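Local atomic coordinates of Bpsl2520 (Burkholderia pseudomallei K96243, PDB entry 6F03), a protein that is of unknown function but is a putative exported, all-helical antigen of the DUF2059 family, seen here as a dimer. Residues 185-188 against 189-192; 118-121 against 122-126; 167-170 against 171-175; 143-146 against 147-151; 66-69 against 70-74. All blocks are in the same frame, centred on the assembly; numbering follows the deposited sequence.

All five contacts are local: each joins neighbouring turns of one helix, so none closes a long loop, and none encloses or crosses another. From the N terminus, contact 5 comes first, midway along helix 55-84. Contact 2 follows at the start of helix 119-136, its nearest atoms about 5 Å from those of contact 5. Contact 4 ends helix 139-150 and leads into helix 152-193. That long helix carries contact 3 and then contact 1, whose centres are 26 Å apart. Contacts 1 and 4 lie on opposite sides of the chain's centre, 54 Å apart between centres. Every contact also touches the second subunit.

Contact 1 (185-188 against 189-192); sequences RDQA and DKEV
R185 and D189 form an i to i+4 salt bridge one turn apart near the C-terminal end of the long helix 152-193. NE of R185 donates to OD1 of D189 at 2.9 Å, and the bond is nearly straight at 165°. The carboxylate oxygen sits at the edge of the guanidinium, close to its plane. The carboxylate itself is turned almost perpendicular to that plane, and NE meets OD1 on its syn side. The R185 chain reaches this point because it turns about its CB-CG bond (chi2 59°), which swings NE back over the next turn. A second i to i+4 pair lies further round the helix. NE2 of Q187 donates to OE2 of E191 at 3.0 Å, within the amide plane and on the anti lone pair of that oxygen. The same OE2 is held by K107 of the second subunit, so this carboxylate joins an intrahelical bond to an intersubunit salt bridge. K190 lies across Q187, and its CD comes 3.6 Å from OE1 of Q187. In the backbone, N of D189 bonds to O of R185 at 2.8 Å, and N of V192 to O of A188 at 3.1 Å. A188 and V192 are buried, and V192 packs on N85 of the second subunit. D186 is drawn to K182 by a salt bridge. Its carboxylate also lies near that of D189, a like charge, with OD1 of D186 4.2 Å from OD2 of D189.

Contact 2 (118-121 against 122-126); sequences TQQF and TNDAM
T118 N-caps helix 119-136, and the first turn closes with N of T122 bonded to O of T118 at 3.2 Å. N of N123 bonds to O of Q119 in the same i to i+4 pattern, at 2.8 Å. The T118 hydroxyl adds the capping bond: OG1 accepts from N of F121 at 3.3 Å, and it is also bonded to O of V115. On one side of the helix Q119 turns about its CB-CG bond (chi2 62°) to bring its amide toward N123. NE2 of Q119 donates a hydrogen bond to OD1 of N123 at 2.6 Å. OD1 lies in the plane of the Q119 amide, but the donor stands above the N123 carbonyl plane rather than on a lone pair, and the two amides are 43° apart. Q120 and D124 run side by side and point the same way, with CG of Q120 4.0 Å from OD2 of D124. Their polar ends both bond to the hydroxyl of Y176 of the second subunit, and D124 also pairs with K175 there. F121 is buried; its ring is edge-to-face with F116 of its own chain and with Y176 of the second subunit. The chemistry thus differs by side: Q119 and N123 pair within the helix, while Q120 and D124 direct polar groups into the dimer interface.

Contact 3 (167-170 against 171-175); sequences DVVN and GLMQK
The middle of the long helix 152-193 contributes an apolar strip to the dimer interface, and V168 and L172 are part of it. They stand one turn apart, lie side by side and point the same way. CG1 of V168 touches CD1 of L172 at 3.9 Å. L172 has CG next to its own backbone N (chi1 -64°), which lays the branch back along the helix; its CG is 3.3 Å from O of V168. V168 packs on A132 and L172 on A125, both of the second subunit. The neighbouring pair is V169 and M173, a selenomethionine. Here the side chains cross. The M173 chain folds back at its selenium (chi3 -71°), so the terminal CE rests 3.8 Å from CG1 of V169. Within each pair the backbone is bonded as well: N of L172 bonds to O of V168 at 3.1 Å, and N of M173 to O of V169 at 2.9 Å. N of G171 reaches O of D167 at 3.0 Å. D167 sends its carboxylate to Q163 and to Y136 of the second subunit. Apolar i to i+4 pairs flanked by polar side chains are typical of an amphipathic helix, here packed against a partner subunit.

Contact 4 (143-146 against 147-151); sequences KDLT and TFYKS
The Y149 ring lies against L145 one turn back, with O of L145 oblique to the ring and 3.2 Å from CD2 of Y149. One face of the Y149 ring carries F148, whose CD2 is 4.2 Å above its plane and offset toward the rim. The same O of L145 lies at the edge of the F148 ring, near its plane. This is the last part of helix 139-150, where one side is built of L145, F148 and Y149. CG of Y149 stands beside its backbone N (chi1 -78°), which brings the ring back against L145, and CB of L145 touches CE2 of Y149 at 4.2 Å. F148 stacks on F148 of the second subunit, whereas Y149 packs on L49 of helix 40-52 and on F157 of both chains. The backbone holds the turn, with N of Y149 bonded to O of L145 at 2.8 Å. On the outer side a water donates to O of K143 at 2.9 Å and has a weak bond to OG1 of T147. The T146 hydroxyl bonds back to O of I142. At the C-terminal end S151 leaves the helix and N-caps the next one, its OG bonded to N of G154. O of F148 accepts from both N and OG of S151, with OG at 2.6 Å.

Contact 5 (66-69 against 70-74); sequences AEMQ and SKQLV
S70 is the closely packed side of this turn of helix 55-84, and its hydroxyl turns back onto A66. O of A66 is gripped twice: by N of S70 at 2.8 Å and by OG of S70 at 3.1 Å. The hydroxyl comes from above the carbonyl plane. OG is put there because it stands beside the S70 backbone N (chi1 -61°). S70 is buried, with F116 of its own chain and A180 of the second subunit against it. Next round the helix, E67 and K71 lie side by side and point the same way. Their salt bridge is loose: NZ of K71 is 3.3 Å from OE2 of E67, a weak bond. The lysine folds at its end (chi4 -42°), and its NZ is also held by the carbonyl oxygens of V109 and A112. Q69, Q72 and selenomethionine M68 make up the exposed side. There M68 and Q72 cross, but their exact placement is doubtful. The backbone bond from N of L73 to O of Q69, at 3.2 Å, is weak and bent. A serine hydroxyl bonded to the i-4 carbonyl is a common way for an alpha helix to satisfy a buried serine, and here it sits on the packed side of helix 55-84.

Contact 1 (185-188 against 189-192)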
loop_
_atom_site.group_PDB
_atom_site.type_symbol
_atom_site.label_atom_id
_atom_site.label_comp_id
_atom_site.label_asym_id
_atom_site.label_seq_id
_atom_site.Cartn_x
_atom_site.Cartn_y
_atom_site.Cartn_z
ATOM N N ARG B 185 1.671 13.659 19.014
ATOM C CA ARG B 185 1.282 15.065 19.060
ATOM C C ARG B 185 1.468 15.643 20.457
ATOM O O ARG B 185 1.951 16.777 20.615
ATOM C CB ARG B 185 -0.169 15.219 18.599
ATOM C CG ARG B 185 -0.757 16.608 18.802
ATOM C CD ARG B 185 0.036 17.679 18.068
ATOM N NE ARG B 185 -0.433 19.009 18.428
ATOM C CZ ARG B 185 -1.314 19.720 17.728
ATOM N NH1 ARG B 185 -1.830 19.232 16.604
ATOM N NH2 ARG B 185 -1.669 20.927 18.154
ATOM N N ASP B 186 1.092 14.885 21.487
ATOM C CA ASP B 186 1.178 15.429 22.839
ATOM C C ASP B 186 2.634 15.650 23.242
ATOM O O ASP B 186 2.966 16.674 23.855
ATOM C CB ASP B 186 0.452 14.505 23.818
ATOM C CG ASP B 186 -1.074 14.511 23.606
ATOM O OD1 ASP B 186 -1.596 15.431 22.926
ATOM O OD2 ASP B 186 -1.756 13.586 24.114
ATOM N N GLN B 187 3.528 14.734 22.853
ATOM C CA GLN B 187 4.942 14.971 23.101
ATOM C C GLN B 187 5.461 16.118 22.237
ATOM O O GLN B 187 6.348 16.873 22.664
ATOM C CB GLN B 187 5.751 13.696 22.853
ATOM C CG GLN B 187 7.181 13.794 23.349
ATOM C CD GLN B 187 7.252 14.197 24.828
ATOM O OE1 GLN B 187 6.426 13.772 25.639
ATOM N NE2 GLN B 187 8.225 15.045 25.173
ATOM N N ALA B 188 4.909 16.262 21.027
ATOM C CA ALA B 188 5.323 17.330 20.135
ATOM C C ALA B 188 4.935 18.692 20.699
ATOM O O ALA B 188 5.688 19.661 20.564
ATOM C CB ALA B 188 4.722 17.108 18.750
ATOM N N ASP B 189 3.770 18.782 21.345
ATOM C CA ASP B 189 3.401 20.016 22.038
ATOM C C ASP B 189 4.453 20.396 23.076
ATOM O O ASP B 189 4.800 21.571 23.223
ATOM C CB ASP B 189 2.034 19.856 22.720
ATOM C CG ASP B 189 0.864 19.831 21.732
ATOM O OD1 ASP B 189 1.037 20.246 20.560
ATOM O OD2 ASP B 189 -0.238 19.375 22.130
ATOM N N LYS B 190 4.947 19.410 23.828
ATOM C CA LYS B 190 5.915 19.673 24.887
ATOM C C LYS B 190 7.241 20.162 24.321
ATOM O O LYS B 190 7.891 21.026 24.915
ATOM C CB LYS B 190 6.150 18.415 25.736
ATOM C CG LYS B 190 4.954 17.923 26.565
ATOM C CD LYS B 190 5.376 16.721 27.431
ATOM C CE LYS B 190 4.246 16.194 28.291
ATOM N NZ LYS B 190 4.686 15.032 29.139
ATOM N N GLU B 191 7.666 19.601 23.187
ATOM C CA GLU B 191 8.921 20.008 22.565
ATOM C C GLU B 191 8.852 21.450 22.071
ATOM O O GLU B 191 9.808 22.220 22.236
ATOM C CB GLU B 191 9.248 19.055 21.415
ATOM C CG GLU B 191 9.363 17.606 21.889
ATOM C CD GLU B 191 10.528 17.386 22.851
ATOM O OE1 GLU B 191 11.596 18.017 22.663
ATOM O OE2 GLU B 191 10.359 16.625 23.829
ATOM N N VAL B 192 7.732 21.835 21.458
ATOM C CA VAL B 192 7.607 23.208 20.979
ATOM C C VAL B 192 7.514 24.173 22.153
ATOM O O VAL B 192 8.162 25.226 22.158
ATOM C CB VAL B 192 6.395 23.341 20.044
ATOM C CG1 VAL B 192 6.127 24.812 19.741
ATOM C CG2 VAL B 192 6.625 22.537 18.779
#

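Contact 2 (118-121 against 122-126)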
loop_
_atom_site.group_PDB
_atom_site.type_symbol
_atom_site.label_atom_id
_atom_site.label_comp_id
_atom_site.label_asym_id
_atom_site.label_seq_id
_atom_site.Cartn_x
_atom_site.Cartn_y
_atom_site.Cartn_z
ATOM N N THR B 118 -3.655 1.508 -21.880
ATOM C CA THR B 118 -3.401 1.013 -23.222
ATOM C C THR B 118 -3.431 -0.510 -23.280
ATOM O O THR B 118 -3.225 -1.212 -22.287
ATOM C CB THR B 118 -2.060 1.553 -23.747
ATOM O OG1 THR B 118 -0.983 1.144 -22.887
ATOM C CG2 THR B 118 -2.084 3.098 -23.833
ATOM N N GLN B 119 -3.699 -1.023 -24.479
ATOM C CA GLN B 119 -3.636 -2.461 -24.682
ATOM C C GLN B 119 -2.226 -2.979 -24.444
ATOM O O GLN B 119 -2.048 -4.114 -23.975
ATOM C CB GLN B 119 -4.105 -2.817 -26.096
ATOM C CG GLN B 119 -4.141 -4.329 -26.367
ATOM C CD GLN B 119 -5.120 -5.070 -25.456
ATOM O OE1 GLN B 119 -6.295 -4.710 -25.359
ATOM N NE2 GLN B 119 -4.625 -6.077 -24.745
ATOM N N GLN B 120 -1.215 -2.166 -24.774
ATOM C CA GLN B 120 0.169 -2.552 -24.538
ATOM C C GLN B 120 0.426 -2.793 -23.057
ATOM O O GLN B 120 1.077 -3.782 -22.681
ATOM C CB GLN B 120 1.101 -1.461 -25.075
ATOM C CG GLN B 120 2.601 -1.729 -24.901
ATOM C CD GLN B 120 3.456 -0.492 -25.246
ATOM O OE1 GLN B 120 3.479 -0.039 -26.394
ATOM N NE2 GLN B 120 4.145 0.058 -24.249
ATOM N N PHE B 121 -0.098 -1.918 -22.196
ATOM C CA PHE B 121 0.084 -2.147 -20.770
ATOM C C PHE B 121 -0.584 -3.447 -20.342
ATOM O O PHE B 121 0.031 -4.276 -19.661
ATOM C CB PHE B 121 -0.461 -0.986 -19.941
ATOM C CG PHE B 121 -0.211 -1.163 -18.458
ATOM C CD1 PHE B 121 1.055 -0.906 -17.923
ATOM C CD2 PHE B 121 -1.214 -1.638 -17.618
ATOM C CE1 PHE B 121 1.319 -1.079 -16.576
ATOM C CE2 PHE B 121 -0.965 -1.835 -16.253
ATOM C CZ PHE B 121 0.315 -1.549 -15.732
ATOM N N THR B 122 -1.848 -3.642 -20.738
ATOM C CA THR B 122 -2.577 -4.867 -20.402
ATOM C C THR B 122 -1.834 -6.115 -20.854
ATOM O O THR B 122 -1.700 -7.079 -20.088
ATOM C CB THR B 122 -3.970 -4.813 -21.028
ATOM O OG1 THR B 122 -4.670 -3.712 -20.459
ATOM C CG2 THR B 122 -4.754 -6.100 -20.742
ATOM N N ASN B 123 -1.363 -6.127 -22.107
ATOM C CA ASN B 123 -0.586 -7.255 -22.600
ATOM C C ASN B 123 0.634 -7.487 -21.734
ATOM O O ASN B 123 0.903 -8.619 -21.310
ATOM C CB ASN B 123 -0.161 -7.020 -24.048
ATOM C CG ASN B 123 -1.324 -7.042 -25.005
ATOM O OD1 ASN B 123 -2.428 -7.464 -24.649
ATOM N ND2 ASN B 123 -1.083 -6.611 -26.238
ATOM N N ASP B 124 1.369 -6.410 -21.429
ATOM C CA ASP B 124 2.593 -6.551 -20.657
ATOM C C ASP B 124 2.300 -7.063 -19.253
ATOM O O ASP B 124 3.030 -7.920 -18.729
ATOM C CB ASP B 124 3.329 -5.213 -20.592
ATOM C CG ASP B 124 4.061 -4.886 -21.878
ATOM O OD1 ASP B 124 4.176 -5.768 -22.757
ATOM O OD2 ASP B 124 4.531 -3.737 -22.017
ATOM N N ALA B 125 1.205 -6.593 -18.648
ATOM C CA ALA B 125 0.846 -7.086 -17.323
ATOM C C ALA B 125 0.443 -8.562 -17.378
ATOM O O ALA B 125 0.731 -9.322 -16.447
ATOM C CB ALA B 125 -0.270 -6.236 -16.718
HETATM N N MSE B 126 -0.177 -9.000 -18.469
HETATM C CA MSE B 126 -0.440 -10.431 -18.608
HETATM C C MSE B 126 0.881 -11.213 -18.686
HETATM O O MSE B 126 1.076 -12.171 -17.954
HETATM C CB MSE B 126 -1.303 -10.727 -19.828
HETATM C CG MSE B 126 -1.838 -12.151 -19.814
HETATM SE SE MSE B 126 -3.034 -12.526 -21.295
HETATM C CE MSE B 126 -4.015 -10.825 -21.272
#

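Contact 3 (167-170 against 171-175)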
loop_
_atom_site.group_PDB
_atom_site.type_symbol
_atom_site.label_atom_id
_atom_site.label_comp_id
_atom_site.label_asym_id
_atom_site.label_seq_id
_atom_site.Cartn_x
_atom_site.Cartn_y
_atom_site.Cartn_z
ATOM N N ASP B 167 -10.710 -5.850 6.428
ATOM C CA ASP B 167 -11.438 -5.741 7.688
ATOM C C ASP B 167 -10.493 -5.761 8.884
ATOM O O ASP B 167 -10.663 -4.988 9.838
ATOM C CB ASP B 167 -12.445 -6.885 7.795
ATOM C CG ASP B 167 -13.809 -6.527 7.215
ATOM O OD1 ASP B 167 -13.859 -5.767 6.214
ATOM O OD2 ASP B 167 -14.829 -7.054 7.731
ATOM N N VAL B 168 -9.504 -6.653 8.864
ATOM C CA VAL B 168 -8.544 -6.708 9.961
ATOM C C VAL B 168 -7.767 -5.392 10.064
ATOM O O VAL B 168 -7.749 -4.739 11.113
ATOM C CB VAL B 168 -7.611 -7.918 9.786
ATOM C CG1 VAL B 168 -6.460 -7.820 10.745
ATOM C CG2 VAL B 168 -8.404 -9.235 10.018
ATOM N N VAL B 169 -7.149 -4.967 8.966
ATOM C CA VAL B 169 -6.279 -3.791 8.996
ATOM C C VAL B 169 -7.083 -2.519 9.272
ATOM O O VAL B 169 -6.692 -1.688 10.099
ATOM C CB VAL B 169 -5.491 -3.702 7.679
ATOM C CG1 VAL B 169 -4.689 -2.401 7.600
ATOM C CG2 VAL B 169 -4.587 -4.947 7.527
ATOM N N ASN B 170 -8.223 -2.347 8.599
ATOM C CA ASN B 170 -9.023 -1.131 8.800
ATOM C C ASN B 170 -9.577 -1.042 10.217
ATOM O O ASN B 170 -9.657 0.053 10.789
ATOM C CB ASN B 170 -10.187 -1.071 7.804
ATOM C CG ASN B 170 -9.722 -0.864 6.381
ATOM O OD1 ASN B 170 -8.574 -0.462 6.138
ATOM N ND2 ASN B 170 -10.606 -1.157 5.421
ATOM N N GLY B 171 -9.999 -2.179 10.790
ATOM C CA GLY B 171 -10.505 -2.159 12.151
ATOM C C GLY B 171 -9.444 -1.762 13.161
ATOM O O GLY B 171 -9.716 -1.002 14.092
ATOM N N LEU B 172 -8.232 -2.308 13.017
ATOM C CA LEU B 172 -7.145 -1.970 13.928
ATOM C C LEU B 172 -6.692 -0.521 13.734
ATOM O O LEU B 172 -6.414 0.188 14.706
ATOM C CB LEU B 172 -5.985 -2.938 13.716
ATOM C CG LEU B 172 -6.281 -4.414 14.061
ATOM C CD1 LEU B 172 -5.211 -5.309 13.502
ATOM C CD2 LEU B 172 -6.396 -4.602 15.573
HETATM N N MSE B 173 -6.622 -0.067 12.489
HETATM C CA MSE B 173 -6.332 1.322 12.175
HETATM C C MSE B 173 -7.327 2.258 12.874
HETATM O O MSE B 173 -6.940 3.261 13.462
HETATM C CB MSE B 173 -6.369 1.526 10.662
HETATM C CG MSE B 173 -5.607 2.732 10.145
HETATM SE SE MSE B 173 -5.896 2.958 8.216
HETATM C CE MSE B 173 -4.868 1.423 7.577
ATOM N N GLN B 174 -8.617 1.924 12.828
ATOM C CA GLN B 174 -9.605 2.798 13.447
ATOM C C GLN B 174 -9.420 2.868 14.956
ATOM O O GLN B 174 -9.614 3.927 15.560
ATOM C CB GLN B 174 -11.013 2.337 13.084
ATOM C CG GLN B 174 -11.474 2.879 11.719
ATOM C CD GLN B 174 -12.832 2.339 11.266
ATOM O OE1 GLN B 174 -13.493 1.589 11.987
ATOM N NE2 GLN B 174 -13.250 2.728 10.063
ATOM N N LYS B 175 -9.041 1.760 15.588
ATOM C CA LYS B 175 -8.865 1.782 17.033
ATOM C C LYS B 175 -7.534 2.393 17.458
ATOM O O LYS B 175 -7.454 2.984 18.538
ATOM C CB LYS B 175 -8.975 0.372 17.602
ATOM C CG LYS B 175 -10.402 -0.125 17.767
ATOM C CD LYS B 175 -10.439 -1.418 18.580
ATOM C CE LYS B 175 -10.214 -2.638 17.701
ATOM N NZ LYS B 175 -11.424 -2.931 16.872
#

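Contact 4 (143-146 against 147-151)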
loop_
_atom_site.group_PDB
_atom_site.type_symbol
_atom_site.label_atom_id
_atom_site.label_comp_id
_atom_site.label_asym_id
_atom_site.label_seq_id
_atom_site.Cartn_x
_atom_site.Cartn_y
_atom_site.Cartn_z
ATOM N N LYS B 143 -0.835 -26.649 -11.076
ATOM C CA LYS B 143 -2.031 -27.465 -11.266
ATOM C C LYS B 143 -2.799 -27.657 -9.960
ATOM O O LYS B 143 -4.036 -27.571 -9.949
ATOM C CB LYS B 143 -1.666 -28.808 -11.898
ATOM C CG LYS B 143 -1.208 -28.689 -13.348
ATOM C CD LYS B 143 -0.970 -30.083 -13.946
ATOM C CE LYS B 143 -0.521 -30.002 -15.395
ATOM N NZ LYS B 143 -0.060 -31.327 -15.893
ATOM N N ASP B 144 -2.097 -27.910 -8.847
ATOM C CA ASP B 144 -2.779 -27.976 -7.553
ATOM C C ASP B 144 -3.537 -26.677 -7.271
ATOM O O ASP B 144 -4.668 -26.713 -6.780
ATOM C CB ASP B 144 -1.800 -28.230 -6.406
ATOM C CG ASP B 144 -1.150 -29.621 -6.447
ATOM O OD1 ASP B 144 -1.647 -30.509 -7.165
ATOM O OD2 ASP B 144 -0.121 -29.796 -5.747
ATOM N N LEU B 145 -2.893 -25.517 -7.514
ATOM C CA LEU B 145 -3.546 -24.237 -7.266
ATOM C C LEU B 145 -4.831 -24.111 -8.064
ATOM O O LEU B 145 -5.841 -23.615 -7.555
ATOM C CB LEU B 145 -2.619 -23.068 -7.633
ATOM C CG LEU B 145 -1.553 -22.783 -6.600
ATOM C CD1 LEU B 145 -0.634 -21.684 -7.100
ATOM C CD2 LEU B 145 -2.262 -22.381 -5.316
ATOM N N THR B 146 -4.794 -24.499 -9.337
ATOM C CA THR B 146 -5.977 -24.402 -10.170
ATOM C C THR B 146 -7.117 -25.238 -9.599
ATOM O O THR B 146 -8.282 -24.804 -9.592
ATOM C CB THR B 146 -5.635 -24.814 -11.592
ATOM O OG1 THR B 146 -4.525 -24.040 -12.041
ATOM C CG2 THR B 146 -6.817 -24.579 -12.538
ATOM N N THR B 147 -6.806 -26.449 -9.140
ATOM C CA THR B 147 -7.818 -27.282 -8.502
ATOM C C THR B 147 -8.447 -26.569 -7.313
ATOM O O THR B 147 -9.673 -26.522 -7.182
ATOM C CB THR B 147 -7.201 -28.600 -8.039
ATOM O OG1 THR B 147 -6.780 -29.359 -9.180
ATOM C CG2 THR B 147 -8.239 -29.385 -7.201
ATOM N N PHE B 148 -7.628 -25.987 -6.438
ATOM C CA PHE B 148 -8.212 -25.274 -5.308
ATOM C C PHE B 148 -9.049 -24.076 -5.776
ATOM O O PHE B 148 -10.151 -23.843 -5.266
ATOM C CB PHE B 148 -7.129 -24.846 -4.332
ATOM C CG PHE B 148 -7.596 -23.833 -3.330
ATOM C CD1 PHE B 148 -8.426 -24.213 -2.290
ATOM C CD2 PHE B 148 -7.208 -22.496 -3.437
ATOM C CE1 PHE B 148 -8.872 -23.287 -1.365
ATOM C CE2 PHE B 148 -7.645 -21.550 -2.512
ATOM C CZ PHE B 148 -8.480 -21.949 -1.473
ATOM N N TYR B 149 -8.556 -23.311 -6.754
ATOM C CA TYR B 149 -9.277 -22.094 -7.150
ATOM C C TYR B 149 -10.611 -22.395 -7.832
ATOM O O TYR B 149 -11.553 -21.598 -7.720
ATOM C CB TYR B 149 -8.424 -21.220 -8.076
ATOM C CG TYR B 149 -7.373 -20.408 -7.361
ATOM C CD1 TYR B 149 -7.728 -19.536 -6.332
ATOM C CD2 TYR B 149 -6.045 -20.445 -7.754
ATOM C CE1 TYR B 149 -6.774 -18.750 -5.682
ATOM C CE2 TYR B 149 -5.081 -19.663 -7.112
ATOM C CZ TYR B 149 -5.467 -18.823 -6.083
ATOM O OH TYR B 149 -4.549 -18.056 -5.452
ATOM N N LYS B 150 -10.704 -23.506 -8.559
ATOM C CA LYS B 150 -11.964 -23.927 -9.155
ATOM C C LYS B 150 -12.882 -24.654 -8.175
ATOM O O LYS B 150 -14.055 -24.819 -8.481
ATOM C CB LYS B 150 -11.704 -24.809 -10.386
ATOM C CG LYS B 150 -11.020 -24.028 -11.503
ATOM C CD LYS B 150 -11.162 -24.679 -12.867
ATOM C CE LYS B 150 -12.272 -24.008 -13.706
ATOM N NZ LYS B 150 -11.981 -22.554 -14.059
ATOM N N SER B 151 -12.408 -25.058 -7.002
ATOM C CA SER B 151 -13.297 -25.679 -6.027
ATOM C C SER B 151 -14.262 -24.644 -5.452
ATOM O O SER B 151 -14.032 -23.439 -5.566
ATOM C CB SER B 151 -12.490 -26.334 -4.909
ATOM O OG SER B 151 -11.909 -25.365 -4.051
HETATM O O HOH W 1 -5.281 -28.896 -12.147
#

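Contact 5 (66-69 against 70-74)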
loop_
_atom_site.group_PDB
_atom_site.type_symbol
_atom_site.label_atom_id
_atom_site.label_comp_id
_atom_site.label_asym_id
_atom_site.label_seq_id
_atom_site.Cartn_x
_atom_site.Cartn_y
_atom_site.Cartn_z
ATOM N N ALA B 66 -1.962 2.269 -10.640
ATOM C CA ALA B 66 -0.843 3.035 -11.187
ATOM C C ALA B 66 -1.315 4.395 -11.707
ATOM O O ALA B 66 -0.634 5.415 -11.515
ATOM C CB ALA B 66 -0.145 2.239 -12.294
ATOM N N GLU B 67 -2.475 4.421 -12.368
ATOM C CA GLU B 67 -3.035 5.678 -12.856
ATOM C C GLU B 67 -3.294 6.635 -11.704
ATOM O O GLU B 67 -3.017 7.837 -11.811
ATOM C CB GLU B 67 -4.336 5.427 -13.612
ATOM C CG GLU B 67 -4.905 6.652 -14.285
ATOM C CD GLU B 67 -6.285 6.406 -14.858
ATOM O OE1 GLU B 67 -6.731 5.232 -14.870
ATOM O OE2 GLU B 67 -6.922 7.387 -15.311
HETATM N N MSE B 68 -3.827 6.124 -10.599
HETATM C CA MSE B 68 -4.016 6.925 -9.403
HETATM C C MSE B 68 -2.698 7.458 -8.854
HETATM O O MSE B 68 -2.608 8.618 -8.463
HETATM C CB MSE B 68 -4.715 6.127 -8.321
HETATM C CG MSE B 68 -4.532 6.728 -6.951
HETATM SE SE MSE B 68 -6.090 6.422 -5.835
HETATM C CE MSE B 68 -5.430 7.158 -4.149
ATOM N N GLN B 69 -1.677 6.603 -8.815
ATOM C CA GLN B 69 -0.379 7.044 -8.338
ATOM C C GLN B 69 0.184 8.135 -9.231
ATOM O O GLN B 69 0.754 9.108 -8.736
ATOM C CB GLN B 69 0.581 5.865 -8.263
ATOM C CG GLN B 69 0.381 5.013 -7.034
ATOM C CD GLN B 69 1.584 4.135 -6.735
ATOM O OE1 GLN B 69 2.701 4.418 -7.184
ATOM N NE2 GLN B 69 1.360 3.053 -5.984
ATOM N N SER B 70 0.039 7.987 -10.553
ATOM C CA SER B 70 0.470 9.043 -11.467
ATOM C C SER B 70 -0.260 10.351 -11.180
ATOM O O SER B 70 0.367 11.409 -11.113
ATOM C CB SER B 70 0.254 8.625 -12.923
ATOM O OG SER B 70 1.008 7.472 -13.236
ATOM N N LYS B 71 -1.590 10.302 -11.016
ATOM C CA LYS B 71 -2.327 11.531 -10.733
ATOM C C LYS B 71 -1.852 12.176 -9.439
ATOM O O LYS B 71 -1.829 13.410 -9.333
ATOM C CB LYS B 71 -3.841 11.277 -10.669
ATOM C CG LYS B 71 -4.455 10.796 -11.982
ATOM C CD LYS B 71 -5.976 10.624 -11.866
ATOM C CE LYS B 71 -6.597 9.988 -13.117
ATOM N NZ LYS B 71 -6.074 10.488 -14.433
ATOM N N GLN B 72 -1.441 11.371 -8.453
ATOM C CA GLN B 72 -0.992 11.967 -7.205
ATOM C C GLN B 72 0.382 12.610 -7.325
ATOM O O GLN B 72 0.706 13.476 -6.510
ATOM C CB GLN B 72 -0.986 10.924 -6.093
ATOM C CG GLN B 72 -2.379 10.647 -5.577
ATOM C CD GLN B 72 -2.449 9.483 -4.604
ATOM O OE1 GLN B 72 -3.534 9.124 -4.149
ATOM N NE2 GLN B 72 -1.298 8.886 -4.284
ATOM N N LEU B 73 1.167 12.253 -8.348
ATOM C CA LEU B 73 2.479 12.856 -8.556
ATOM C C LEU B 73 2.425 14.193 -9.295
ATOM O O LEU B 73 3.464 14.854 -9.397
ATOM C CB LEU B 73 3.393 11.898 -9.332
ATOM C CG LEU B 73 4.074 10.782 -8.539
ATOM C CD1 LEU B 73 4.815 9.825 -9.471
ATOM C CD2 LEU B 73 5.025 11.385 -7.516
ATOM N N VAL B 74 1.266 14.586 -9.833
ATOM C CA VAL B 74 1.211 15.793 -10.659
ATOM C C VAL B 74 1.737 17.014 -9.918
ATOM O O VAL B 74 2.597 17.717 -10.470
ATOM C CB VAL B 74 -0.214 16.005 -11.204
ATOM C CG1 VAL B 74 -0.385 17.486 -11.575
ATOM C CG2 VAL B 74 -0.426 15.153 -12.440
#